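Local structure of Ycf54-like protein (Synechocystis sp. PCC 6803, 5M2P) at residues Ala5-Leu11 and Leu90-Ala96; Leu27-Arg31 and Asp42-Val46. The protein is required for protochlorophyllide formation, probably as a component of or partner to the Mg-protoporphyrin IX monomethyl ester cyclase of chlorophyll biosynthesis. All blocks are in the same frame, centred on the assembly; numbering follows the deposited sequence.

Interaction 1 (Ala5-Leu11 and Leu90-Ala96); sequences ATYYYAL and LTGEFEA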
loop_
_atom_site.group_PDB
_atom_site.type_symbol
_atom_site.label_atom_id
_atom_site.label_comp_id
_atom_site.label_asym_id
_atom_site.label_seq_id
_atom_site.Cartn_x
_atom_site.Cartn_y
_atom_site.Cartn_z
ATOM N N ALA A 5 3.008 -13.820 5.482
ATOM C CA ALA A 5 1.683 -13.220 5.584
ATOM C C ALA A 5 1.218 -12.754 4.203
ATOM O O ALA A 5 2.032 -12.528 3.296
ATOM C CB ALA A 5 1.753 -12.034 6.527
ATOM N N THR A 6 -0.087 -12.595 4.045
ATOM C CA THR A 6 -0.693 -11.972 2.868
ATOM C C THR A 6 -0.797 -10.479 3.102
ATOM O O THR A 6 -1.392 -10.003 4.076
ATOM C CB THR A 6 -2.097 -12.516 2.517
ATOM O OG1 THR A 6 -2.045 -13.941 2.382
ATOM C CG2 THR A 6 -2.606 -11.958 1.219
ATOM N N TYR A 7 -0.221 -9.746 2.157
ATOM C CA TYR A 7 -0.309 -8.306 2.102
ATOM C C TYR A 7 -1.213 -7.881 0.975
ATOM O O TYR A 7 -1.174 -8.443 -0.126
ATOM C CB TYR A 7 1.080 -7.672 1.882
ATOM C CG TYR A 7 1.997 -7.909 3.057
ATOM C CD1 TYR A 7 2.650 -9.127 3.240
ATOM C CD2 TYR A 7 2.184 -6.928 4.018
ATOM C CE1 TYR A 7 3.434 -9.359 4.363
ATOM C CE2 TYR A 7 2.971 -7.154 5.136
ATOM C CZ TYR A 7 3.588 -8.375 5.301
ATOM O OH TYR A 7 4.370 -8.596 6.420
ATOM N N TYR A 8 -2.045 -6.875 1.244
ATOM C CA TYR A 8 -2.961 -6.321 0.278
ATOM C C TYR A 8 -2.486 -4.914 -0.019
ATOM O O TYR A 8 -1.997 -4.237 0.884
ATOM C CB TYR A 8 -4.400 -6.297 0.860
ATOM C CG TYR A 8 -4.836 -7.644 1.315
ATOM C CD1 TYR A 8 -5.357 -8.558 0.417
ATOM C CD2 TYR A 8 -4.663 -8.043 2.625
ATOM C CE1 TYR A 8 -5.694 -9.832 0.823
ATOM C CE2 TYR A 8 -4.992 -9.316 3.047
ATOM C CZ TYR A 8 -5.496 -10.218 2.138
ATOM O OH TYR A 8 -5.831 -11.493 2.537
ATOM N N TYR A 9 -2.659 -4.454 -1.258
ATOM C CA TYR A 9 -2.186 -3.138 -1.623
ATOM C C TYR A 9 -3.172 -2.401 -2.505
ATOM O O TYR A 9 -3.933 -3.000 -3.274
ATOM C CB TYR A 9 -0.795 -3.176 -2.305
ATOM C CG TYR A 9 -0.794 -3.780 -3.688
ATOM C CD1 TYR A 9 -1.129 -3.014 -4.806
ATOM C CD2 TYR A 9 -0.546 -5.136 -3.890
ATOM C CE1 TYR A 9 -1.192 -3.574 -6.063
ATOM C CE2 TYR A 9 -0.571 -5.703 -5.157
ATOM C CZ TYR A 9 -0.915 -4.919 -6.246
ATOM O OH TYR A 9 -0.992 -5.482 -7.491
ATOM N N ALA A 10 -3.061 -1.079 -2.395
ATOM C CA ALA A 10 -3.662 -0.131 -3.327
ATOM C C ALA A 10 -2.520 0.766 -3.822
ATOM O O ALA A 10 -1.897 1.442 -3.021
ATOM C CB ALA A 10 -4.740 0.696 -2.624
ATOM N N LEU A 11 -2.269 0.744 -5.123
ATOM C CA LEU A 11 -1.180 1.493 -5.738
ATOM C C LEU A 11 -1.724 2.698 -6.478
ATOM O O LEU A 11 -2.629 2.567 -7.285
ATOM C CB LEU A 11 -0.464 0.586 -6.720
ATOM C CG LEU A 11 0.807 1.175 -7.330
ATOM C CD1 LEU A 11 1.956 1.112 -6.362
ATOM C CD2 LEU A 11 1.159 0.397 -8.572
ATOM N N LEU A 90 -4.757 0.867 -8.357
ATOM C CA LEU A 90 -4.630 -0.536 -8.761
ATOM C C LEU A 90 -4.509 -1.356 -7.492
ATOM O O LEU A 90 -3.771 -0.976 -6.589
ATOM C CB LEU A 90 -3.374 -0.733 -9.610
ATOM C CG LEU A 90 -3.453 -0.047 -10.964
ATOM C CD1 LEU A 90 -2.050 0.135 -11.538
ATOM C CD2 LEU A 90 -4.358 -0.824 -11.906
ATOM N N THR A 91 -5.233 -2.455 -7.368
ATOM C CA THR A 91 -5.193 -3.235 -6.130
ATOM C C THR A 91 -4.749 -4.658 -6.404
ATOM O O THR A 91 -4.818 -5.158 -7.528
ATOM C CB THR A 91 -6.545 -3.269 -5.435
ATOM O OG1 THR A 91 -7.500 -3.889 -6.290
ATOM C CG2 THR A 91 -7.005 -1.860 -5.081
ATOM N N GLY A 92 -4.289 -5.304 -5.350
ATOM C CA GLY A 92 -3.865 -6.692 -5.446
ATOM C C GLY A 92 -3.356 -7.189 -4.124
ATOM O O GLY A 92 -3.572 -6.561 -3.087
ATOM N N GLU A 93 -2.685 -8.326 -4.165
ATOM C CA GLU A 93 -2.175 -8.958 -2.955
ATOM C C GLU A 93 -0.949 -9.778 -3.299
ATOM O O GLU A 93 -0.733 -10.137 -4.449
ATOM C CB GLU A 93 -3.223 -9.862 -2.297
ATOM C CG GLU A 93 -3.547 -11.106 -3.074
ATOM C CD GLU A 93 -4.703 -11.874 -2.472
ATOM O OE1 GLU A 93 -4.471 -13.022 -2.030
ATOM O OE2 GLU A 93 -5.823 -11.328 -2.433
ATOM N N PHE A 94 -0.180 -10.086 -2.270
ATOM C CA PHE A 94 1.015 -10.910 -2.419
ATOM C C PHE A 94 1.389 -11.490 -1.069
ATOM O O PHE A 94 1.025 -10.964 -0.030
ATOM C CB PHE A 94 2.194 -10.115 -3.002
ATOM C CG PHE A 94 2.588 -8.913 -2.205
ATOM C CD1 PHE A 94 3.439 -9.023 -1.129
ATOM C CD2 PHE A 94 2.130 -7.653 -2.539
ATOM C CE1 PHE A 94 3.830 -7.909 -0.399
ATOM C CE2 PHE A 94 2.517 -6.529 -1.823
ATOM C CZ PHE A 94 3.347 -6.634 -0.746
ATOM N N GLU A 95 2.118 -12.596 -1.075
ATOM C CA GLU A 95 2.648 -13.186 0.132
ATOM C C GLU A 95 4.101 -12.706 0.335
ATOM O O GLU A 95 4.887 -12.571 -0.623
ATOM C CB GLU A 95 2.618 -14.716 0.047
ATOM C CG GLU A 95 1.288 -15.298 -0.386
ATOM C CD GLU A 95 0.228 -15.164 0.660
ATOM O OE1 GLU A 95 0.480 -15.611 1.806
ATOM O OE2 GLU A 95 -0.868 -14.636 0.327
ATOM N N ALA A 96 4.492 -12.493 1.584
ATOM C CA ALA A 96 5.864 -12.085 1.903
ATOM C C ALA A 96 6.164 -12.424 3.346
ATOM O O ALA A 96 5.234 -12.533 4.153
ATOM C CB ALA A 96 6.052 -10.601 1.679
HETATM O O HOH W 1 5.594 -10.873 6.695
HETATM O O HOH W 2 -2.655 -4.219 -9.168
#
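Strands Ala5-Leu11 and Leu90-Ala96 run antiparallel, 4.6 Å apart at closest approach, with paired backbone N-H and C=O bonds at Ala5-Ala96, Tyr7-Phe94, Tyr9-Gly92 and Leu11-Leu90. They make up one margin of a four-stranded antiparallel sheet in which 5-13 is an inner strand and 90-96 an outer one. Tyr7, Tyr9, Phe94 and Ala96 share one face, where Phe51 packs on Tyr9 and Phe94 and helix 58-63 on Tyr9; Tyr8 and Ala10 turn to the other, against helix 76-86. The Tyr9 ring lies across Gly92, whose CA sits over one ring face, 3.8 Å from the centroid, a CH-pi contact possible because glycine carries no beta carbon to strike the hydroxyl. Placing CG between the backbone N and the carbonyl carbon (chi1 70°) swings the ring over the neighbouring strand, where Tyr9 CD2 also meets the edge of the Phe94 ring, 3.9 Å from Phe94 CD2. Without this ring, as with an alanine here, the Gly92 backbone is likely to lose its cover and Phe94 and Phe51 the ring that packs against both. Tyr7 offers its CB to the face of Phe94, 3.9 Å from the ring centroid, while the two rings, 14° from parallel, are slid apart and barely overlap. Two waters tie hydroxyls to the partner strand: one joins Tyr7 OH to Ala96 O, and another lies 2.7 Å from Tyr9 OH and donates to Thr91 O.

Interaction 2 (Leu27-Arg31 and Asp42-Val46); sequences LKERR and DFWQV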
loop_
_atom_site.group_PDB
_atom_site.type_symbol
_atom_site.label_atom_id
_atom_site.label_comp_id
_atom_site.label_asym_id
_atom_site.label_seq_id
_atom_site.Cartn_x
_atom_site.Cartn_y
_atom_site.Cartn_z
ATOM N N LEU A 27 -5.384 8.555 7.346
ATOM C CA LEU A 27 -4.319 7.594 7.679
ATOM C C LEU A 27 -3.528 8.057 8.893
ATOM O O LEU A 27 -3.187 7.250 9.745
ATOM C CB LEU A 27 -3.358 7.417 6.516
ATOM C CG LEU A 27 -3.874 6.786 5.245
ATOM C CD1 LEU A 27 -2.718 6.532 4.300
ATOM C CD2 LEU A 27 -4.567 5.496 5.585
ATOM N N LYS A 28 -3.207 9.348 8.963
ATOM C CA LYS A 28 -2.516 9.885 10.156
ATOM C C LYS A 28 -3.351 9.650 11.412
ATOM O O LYS A 28 -2.834 9.191 12.433
ATOM C CB LYS A 28 -2.247 11.373 9.968
ATOM C CG LYS A 28 -1.506 12.026 11.121
ATOM C CD LYS A 28 -1.644 13.543 11.073
ATOM C CE LYS A 28 -0.924 14.228 12.222
ATOM N NZ LYS A 28 0.497 14.503 11.864
ATOM N N GLU A 29 -4.647 9.949 11.348
ATOM C CA GLU A 29 -5.518 9.723 12.492
ATOM C C GLU A 29 -5.608 8.261 12.863
ATOM O O GLU A 29 -5.665 7.919 14.041
ATOM C CB GLU A 29 -6.911 10.305 12.247
ATOM C CG GLU A 29 -6.937 11.819 12.395
ATOM C CD GLU A 29 -6.390 12.264 13.748
ATOM O OE1 GLU A 29 -6.956 11.826 14.781
ATOM O OE2 GLU A 29 -5.379 13.017 13.778
ATOM N N ARG A 30 -5.575 7.389 11.857
ATOM C CA ARG A 30 -5.633 5.958 12.121
ATOM C C ARG A 30 -4.355 5.498 12.848
ATOM O O ARG A 30 -4.435 4.750 13.808
ATOM C CB ARG A 30 -5.830 5.172 10.828
ATOM C CG ARG A 30 -6.116 3.691 11.018
ATOM C CD ARG A 30 -6.134 2.987 9.657
ATOM N NE ARG A 30 -6.410 1.539 9.716
ATOM C CZ ARG A 30 -7.631 1.015 9.823
ATOM N NH1 ARG A 30 -8.697 1.808 9.890
ATOM N NH2 ARG A 30 -7.786 -0.297 9.873
ATOM N N ARG A 31 -3.190 5.973 12.412
ATOM C CA ARG A 31 -1.937 5.664 13.139
ATOM C C ARG A 31 -2.005 6.121 14.588
ATOM O O ARG A 31 -1.632 5.402 15.496
ATOM C CB ARG A 31 -0.715 6.290 12.464
ATOM C CG ARG A 31 -0.435 5.761 11.073
ATOM C CD ARG A 31 0.813 6.374 10.469
ATOM N NE ARG A 31 0.928 6.003 9.081
ATOM C CZ ARG A 31 0.589 6.759 8.044
ATOM N NH1 ARG A 31 0.154 8.005 8.198
ATOM N NH2 ARG A 31 0.722 6.240 6.831
ATOM N N ASP A 42 -0.666 -2.122 11.276
ATOM C CA ASP A 42 -0.739 -3.170 10.248
ATOM C C ASP A 42 -1.063 -2.578 8.882
ATOM O O ASP A 42 -1.585 -3.278 8.008
ATOM C CB ASP A 42 -1.751 -4.248 10.638
ATOM C CG ASP A 42 -3.176 -3.732 10.702
ATOM O OD1 ASP A 42 -3.398 -2.510 10.586
ATOM O OD2 ASP A 42 -4.081 -4.589 10.859
ATOM N N PHE A 43 -0.736 -1.306 8.692
ATOM C CA PHE A 43 -0.927 -0.626 7.418
ATOM C C PHE A 43 0.180 0.397 7.304
ATOM O O PHE A 43 0.612 0.958 8.308
ATOM C CB PHE A 43 -2.315 0.056 7.320
ATOM C CG PHE A 43 -2.519 1.134 8.340
ATOM C CD1 PHE A 43 -2.862 0.831 9.649
ATOM C CD2 PHE A 43 -2.300 2.475 8.018
ATOM C CE1 PHE A 43 -2.970 1.830 10.611
ATOM C CE2 PHE A 43 -2.429 3.462 8.969
ATOM C CZ PHE A 43 -2.778 3.141 10.270
ATOM N N TRP A 44 0.601 0.646 6.077
ATOM C CA TRP A 44 1.761 1.453 5.787
ATOM C C TRP A 44 1.595 2.110 4.424
ATOM O O TRP A 44 0.978 1.560 3.528
ATOM C CB TRP A 44 3.038 0.602 5.772
ATOM C CG TRP A 44 3.212 -0.315 6.955
ATOM C CD1 TRP A 44 3.878 -0.045 8.108
ATOM C CD2 TRP A 44 2.692 -1.636 7.089
ATOM N NE1 TRP A 44 3.793 -1.111 8.947
ATOM C CE2 TRP A 44 3.082 -2.106 8.347
ATOM C CE3 TRP A 44 1.929 -2.475 6.265
ATOM C CZ2 TRP A 44 2.738 -3.378 8.805
ATOM C CZ3 TRP A 44 1.591 -3.730 6.719
ATOM C CH2 TRP A 44 2.010 -4.172 7.970
ATOM N N GLN A 45 2.225 3.265 4.261
ATOM C CA GLN A 45 2.342 3.897 2.989
ATOM C C GLN A 45 3.785 3.748 2.542
ATOM O O GLN A 45 4.709 4.116 3.289
ATOM C CB GLN A 45 1.918 5.362 3.086
ATOM C CG GLN A 45 2.094 6.117 1.772
ATOM C CD GLN A 45 1.295 7.423 1.718
ATOM O OE1 GLN A 45 0.081 7.419 1.851
ATOM N NE2 GLN A 45 1.981 8.528 1.492
ATOM N N VAL A 46 3.978 3.191 1.353
ATOM C CA VAL A 46 5.306 2.868 0.831
ATOM C C VAL A 46 5.488 3.620 -0.465
ATOM O O VAL A 46 4.766 3.409 -1.424
ATOM C CB VAL A 46 5.451 1.343 0.569
ATOM C CG1 VAL A 46 6.853 1.022 0.049
ATOM C CG2 VAL A 46 5.154 0.538 1.826
HETATM O O HOH W 3 -5.317 -1.674 8.788
HETATM O O HOH W 4 1.883 3.345 8.988
HETATM O O HOH W 5 3.251 4.468 6.704
#
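Phe43 projects from an outer strand of the antiparallel sheet toward helix 21-36, and Arg30 and Arg31 flank its ring from opposite sides, helix-on-sheet packing of an alpha+beta fold. Arg30 works through its aliphatic stem: CG stands anti to the backbone N (chi1 -171°) and the chain stays extended to NE, which carries CD over one face of the ring, 3.6 Å from the centroid of Phe43. Its guanidinium lies beyond, turned 72° from the ring plane with an edge toward Phe43 CD1, and with Arg30 CZ 5.1 Å from the Phe43 centroid, any cation-pi attraction is weak at best. Arg31 comes from the other side, its CG 3.6 Å from Phe43 CZ and its guanidinium only 30° from parallel to the ring, with Phe43 CE2 over one face. The far rim of Phe43 abuts the helix backbone, near Arg31 N and Leu27 O, already bonded to each other. Tyr34, edge-to-face, and Phe78 also pack against Phe43. Water joins both arginines to 42-46: one accepts from Arg30 NH2 and donates to Asp42 OD1, just ahead of the strand and also bound by Tyr34 OH, and a second accepts from Arg31 NE at 2.8 Å and donates to Phe43 O.

Overall arrangement
Both interactions belong to one four-stranded sheet but lie at opposite margins of it, on either side of the chain's centre, with centres about 15 Å apart. Interaction 1 pairs inner strand 5-13 with outer strand 90-96; interaction 2 packs helix 21-36 on the other outer strand, 43-47, and strand 68-73 lies between. Along the chain, interaction 2 is nested within the loop that interaction 1 closes. The two meet on the sheet face bearing Tyr7, where Tyr7 CE2 lies 4.0 Å from Trp44 CZ3. On the reverse face, helix 76-86 links them again, touching Tyr8 and Ala10 as well as Leu27, Arg30 and Phe43.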